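Local coordinates for protein acyl-coenzyme A thioesterase PaaI (Escherichia coli, PDB 1PSU) that hydrolyses the thioester of ring-hydroxylated phenylacetyl-CoA compounds as a homotetrameric hot dog-fold thioesterase of the phenylacetate degradation pathway, at residues K105-Y110 with R126-R131; F33-M38 with T95-V100. One frame throughout, in Å; residues are numbered along the deposited sequence.

Contact 1. Residues K105-Y110 with R126-R131; sequences KQTGVY and RGKSHR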
# COMPACT_ATOMS: atom_id res chain seq x y z
N LYS B 105 11.47 -23.02 3.40
CA LYS B 105 11.49 -23.04 4.86
C LYS B 105 11.48 -21.62 5.41
O LYS B 105 10.94 -21.36 6.47
CB LYS B 105 12.74 -23.77 5.37
CG LYS B 105 12.68 -25.29 5.29
CD LYS B 105 11.69 -25.85 6.32
CE LYS B 105 11.49 -27.37 6.17
NZ LYS B 105 12.70 -28.18 6.48
N GLN B 106 12.08 -20.70 4.66
CA GLN B 106 12.17 -19.33 5.12
C GLN B 106 11.43 -18.31 4.25
O GLN B 106 10.67 -17.48 4.76
CB GLN B 106 13.64 -18.95 5.23
CG GLN B 106 14.07 -18.39 6.57
CD GLN B 106 13.82 -19.34 7.73
OE1 GLN B 106 14.31 -20.48 7.74
NE2 GLN B 106 13.06 -18.88 8.72
N THR B 107 11.65 -18.38 2.94
CA THR B 107 11.04 -17.42 2.02
C THR B 107 9.88 -17.94 1.20
O THR B 107 9.75 -19.14 0.98
CB THR B 107 12.10 -16.88 1.03
OG1 THR B 107 13.26 -16.47 1.76
CG2 THR B 107 11.56 -15.68 0.27
N GLY B 108 9.03 -17.03 0.74
CA GLY B 108 7.91 -17.43 -0.08
C GLY B 108 7.51 -16.36 -1.08
O GLY B 108 7.82 -15.19 -0.90
N VAL B 109 6.86 -16.77 -2.16
CA VAL B 109 6.38 -15.83 -3.16
C VAL B 109 4.90 -16.12 -3.37
O VAL B 109 4.50 -17.26 -3.60
CB VAL B 109 7.11 -15.96 -4.51
CG1 VAL B 109 6.49 -14.97 -5.51
CG2 VAL B 109 8.60 -15.66 -4.34
N TYR B 110 4.09 -15.07 -3.27
CA TYR B 110 2.64 -15.17 -3.42
C TYR B 110 2.14 -14.17 -4.47
O TYR B 110 2.60 -13.04 -4.50
CB TYR B 110 1.96 -14.85 -2.08
CG TYR B 110 2.22 -15.88 -1.00
CD1 TYR B 110 3.50 -16.05 -0.45
CD2 TYR B 110 1.21 -16.75 -0.59
CE1 TYR B 110 3.76 -17.07 0.47
CE2 TYR B 110 1.45 -17.78 0.33
CZ TYR B 110 2.74 -17.94 0.85
OH TYR B 110 2.99 -19.00 1.68
N ARG B 126 2.38 -8.88 -6.36
CA ARG B 126 3.29 -9.99 -6.16
C ARG B 126 4.14 -9.61 -4.97
O ARG B 126 4.75 -8.55 -4.95
CB ARG B 126 4.13 -10.25 -7.42
CG ARG B 126 5.18 -11.33 -7.25
CD ARG B 126 5.72 -11.83 -8.59
NE ARG B 126 4.76 -12.72 -9.26
CZ ARG B 126 4.98 -13.35 -10.40
NH1 ARG B 126 6.15 -13.21 -11.03
NH2 ARG B 126 4.04 -14.13 -10.92
N GLY B 127 4.15 -10.45 -3.95
CA GLY B 127 4.94 -10.13 -2.79
C GLY B 127 5.80 -11.28 -2.32
O GLY B 127 5.48 -12.45 -2.52
N LYS B 128 6.91 -10.94 -1.67
CA LYS B 128 7.81 -11.95 -1.16
C LYS B 128 7.66 -11.94 0.35
O LYS B 128 7.65 -10.88 0.97
CB LYS B 128 9.27 -11.65 -1.55
CG LYS B 128 10.16 -12.90 -1.45
CD LYS B 128 11.66 -12.61 -1.53
CE LYS B 128 12.28 -12.35 -0.15
NZ LYS B 128 13.77 -12.13 -0.21
N SER B 129 7.50 -13.11 0.94
CA SER B 129 7.34 -13.20 2.38
C SER B 129 8.63 -13.70 3.04
O SER B 129 9.45 -14.34 2.41
CB SER B 129 6.17 -14.12 2.73
OG SER B 129 6.37 -15.42 2.23
N HIS B 130 8.75 -13.43 4.34
CA HIS B 130 9.90 -13.82 5.14
C HIS B 130 9.35 -14.27 6.50
O HIS B 130 8.67 -13.51 7.17
CB HIS B 130 10.83 -12.60 5.29
CG HIS B 130 11.95 -12.80 6.25
ND1 HIS B 130 11.83 -12.57 7.61
CD2 HIS B 130 13.24 -13.17 6.05
CE1 HIS B 130 12.99 -12.79 8.20
NE2 HIS B 130 13.86 -13.15 7.28
N ARG B 131 9.62 -15.52 6.89
CA ARG B 131 9.12 -16.00 8.18
C ARG B 131 9.89 -15.41 9.36
O ARG B 131 11.09 -15.18 9.28
CB ARG B 131 9.14 -17.52 8.20
CG ARG B 131 7.92 -18.08 7.51
CD ARG B 131 8.03 -19.52 7.14
NE ARG B 131 6.80 -19.94 6.48
CZ ARG B 131 6.58 -21.17 6.03
NH1 ARG B 131 7.51 -22.11 6.17
NH2 ARG B 131 5.43 -21.44 5.44
O HOH W 1 7.61 -17.11 3.99
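T107-Y110 and R126-R131 pair as the open-ended part of a beta hairpin, strands 107-115 and 121-131, within the antiparallel sheet of the hot dog fold; their directions differ by 156°. Y110 and G127 exchange two nearly straight backbone bonds, Y110 N to G127 O (3.1 Å) and G127 N to Y110 O. The G108-S129 pair is less regular: S129 N donates to G108 O at 2.8 Å, whereas G108 N to S129 O is longer, 3.2 Å. Beyond the start of strand 107-115, R131 N still donates a hydrogen bond to Q106 O. On the face carrying T107 and K128, the K128 chain turns at chi3 (90°) and brings CE to 3.4 Å from T107 CG2, a tight carbon contact. The other face meets helix 53-69, where S129 packs on F64 and C68, and Y110 on A67 and C68. The Y110 hydroxyl is held by Q103 and Q71, while the ring's CE1 lies obliquely 3.6 Å from S129 OG. With chi1 at 60°, that oxygen sits between its own backbone N and carbonyl carbon, over G108 CA; a water 2.7 Å from S129 OG donates to Q106 O.

Contact 2. Residues F33-M38 with T95-V100; sequences FAVVTM and TATAQV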
# COMPACT_ATOMS: atom_id res chain seq x y z
N PHE B 33 -3.39 -20.03 0.39
CA PHE B 33 -4.47 -19.50 -0.46
C PHE B 33 -5.50 -18.73 0.36
O PHE B 33 -5.98 -19.22 1.39
CB PHE B 33 -5.16 -20.66 -1.18
CG PHE B 33 -6.28 -20.25 -2.09
CD1 PHE B 33 -6.01 -19.77 -3.37
CD2 PHE B 33 -7.60 -20.36 -1.68
CE1 PHE B 33 -7.05 -19.38 -4.23
CE2 PHE B 33 -8.65 -19.98 -2.52
CZ PHE B 33 -8.38 -19.49 -3.80
N ALA B 34 -5.83 -17.52 -0.08
CA ALA B 34 -6.83 -16.72 0.63
C ALA B 34 -7.61 -15.83 -0.32
O ALA B 34 -7.07 -15.32 -1.30
CB ALA B 34 -6.15 -15.86 1.68
N VAL B 35 -8.89 -15.67 -0.05
CA VAL B 35 -9.72 -14.79 -0.86
C VAL B 35 -10.34 -13.82 0.11
O VAL B 35 -10.92 -14.21 1.13
CB VAL B 35 -10.81 -15.55 -1.65
CG1 VAL B 35 -11.61 -14.57 -2.50
CG2 VAL B 35 -10.17 -16.59 -2.55
N VAL B 36 -10.19 -12.55 -0.20
CA VAL B 36 -10.69 -11.50 0.65
C VAL B 36 -11.56 -10.56 -0.16
O VAL B 36 -11.38 -10.44 -1.36
CB VAL B 36 -9.50 -10.78 1.31
CG1 VAL B 36 -9.71 -9.30 1.32
CG2 VAL B 36 -9.29 -11.33 2.71
N THR B 37 -12.53 -9.93 0.50
CA THR B 37 -13.46 -9.02 -0.17
C THR B 37 -13.61 -7.68 0.56
O THR B 37 -13.50 -7.61 1.79
CB THR B 37 -14.88 -9.63 -0.29
OG1 THR B 37 -14.78 -10.93 -0.86
CG2 THR B 37 -15.74 -8.76 -1.18
N MSE B 38 -13.87 -6.63 -0.21
CA MSE B 38 -14.04 -5.30 0.34
C MSE B 38 -14.91 -4.45 -0.59
O MSE B 38 -14.85 -4.60 -1.81
CB MSE B 38 -12.66 -4.65 0.52
CG MSE B 38 -12.68 -3.22 1.04
SE MSE B 38 -11.02 -2.28 0.58
CE MSE B 38 -9.99 -2.56 2.17
N THR B 95 -12.55 -8.11 -4.90
CA THR B 95 -12.16 -9.41 -4.38
C THR B 95 -10.68 -9.59 -4.66
O THR B 95 -10.22 -9.42 -5.80
CB THR B 95 -12.96 -10.54 -5.05
OG1 THR B 95 -14.36 -10.30 -4.88
CG2 THR B 95 -12.60 -11.88 -4.41
N ALA B 96 -9.93 -9.93 -3.62
CA ALA B 96 -8.50 -10.14 -3.72
C ALA B 96 -8.18 -11.60 -3.40
O ALA B 96 -8.50 -12.11 -2.32
CB ALA B 96 -7.78 -9.20 -2.75
N THR B 97 -7.56 -12.27 -4.37
CA THR B 97 -7.18 -13.67 -4.24
C THR B 97 -5.67 -13.83 -4.20
O THR B 97 -4.97 -13.38 -5.10
CB THR B 97 -7.69 -14.48 -5.44
OG1 THR B 97 -9.12 -14.36 -5.51
CG2 THR B 97 -7.32 -15.96 -5.30
N ALA B 98 -5.15 -14.45 -3.15
CA ALA B 98 -3.71 -14.65 -3.03
C ALA B 98 -3.39 -16.13 -3.18
O ALA B 98 -3.98 -16.97 -2.51
CB ALA B 98 -3.22 -14.13 -1.68
N GLN B 99 -2.46 -16.44 -4.08
CA GLN B 99 -2.06 -17.82 -4.34
C GLN B 99 -0.57 -17.93 -4.09
O GLN B 99 0.19 -17.04 -4.44
CB GLN B 99 -2.27 -18.20 -5.81
CG GLN B 99 -3.61 -17.90 -6.42
CD GLN B 99 -3.54 -18.05 -7.92
OE1 GLN B 99 -2.96 -19.02 -8.43
NE2 GLN B 99 -4.14 -17.12 -8.64
N VAL B 100 -0.13 -19.03 -3.49
CA VAL B 100 1.29 -19.22 -3.26
C VAL B 100 1.92 -19.66 -4.59
O VAL B 100 1.32 -20.42 -5.36
CB VAL B 100 1.53 -20.30 -2.18
CG1 VAL B 100 0.91 -21.63 -2.58
CG2 VAL B 100 3.03 -20.50 -1.94
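Two interior strands of the sheet, 33-39 and 93-103, meet here as antiparallel neighbours that are distant in sequence, their segments running at 164° with axes 4.6 Å apart. Four backbone bonds join them in two reciprocal pairs. A34 N donates to A98 O, and A98 N returns a bond to A34 O at 2.8 Å; V36 N to A96 O and A96 N to V36 O are both 2.7 Å. Between these pairs, the CA-H groups of V35 and T97 point at A96 O and A34 O. In the hot dog fold the antiparallel sheet wraps around a long helix, here 53-69, and the two faces of this contact differ accordingly. A34, V36, A96 and A98 lie on the helix side: V36 and A96 pack on L59, and A98 on A67. F33, V35, T37, T95, T97 and Q99 occupy the reverse face. The V35 and T95 side chains cross, V35 CG1, set anti to its own nitrogen (chi1 -179°), lying a tight 3.4 Å from T95 CG2, while CG2 of V35 runs alongside T97, 3.9 Å from its OG1. With CG anti to the backbone N (chi1 -180°) and beside the carbonyl carbon, the F33 ring leans toward T97; CE1 approaches T97 CG2 obliquely at 3.6 Å, and Q99 CG comes to the ring's edge near its plane. Replacing F33 with an alanine would probably strip the T97 methyl and Q99 CG of their aromatic neighbour and open a gap on this face. Farther along, T37 OG1 and T95 OG1 approach to 4.1 Å.

Overall arrangement
Both contacts are antiparallel strand pairs in one sheet, their centres about 16 Å apart, and the neighbouring strands 93-103 and 107-115 connect them directly: Y110 CE2 packs 3.6 Å from V100 CB. The centre of contact 2 lies about 6 Å from that of the chain, against about 14 Å for contact 1, which includes more exposed residues. Contact 1 joins sequence-adjacent hairpin strands; contact 2, strands separated by helix 53-69 and strand 75-84. That helix covers one face of each, but against alanines and V36 in contact 2 and against Y110 and S129 in contact 1, where water and glutamine partners add polar links. The other faces carry lysine against threonine in contact 1 and phenylalanine, valine and threonines in contact 2.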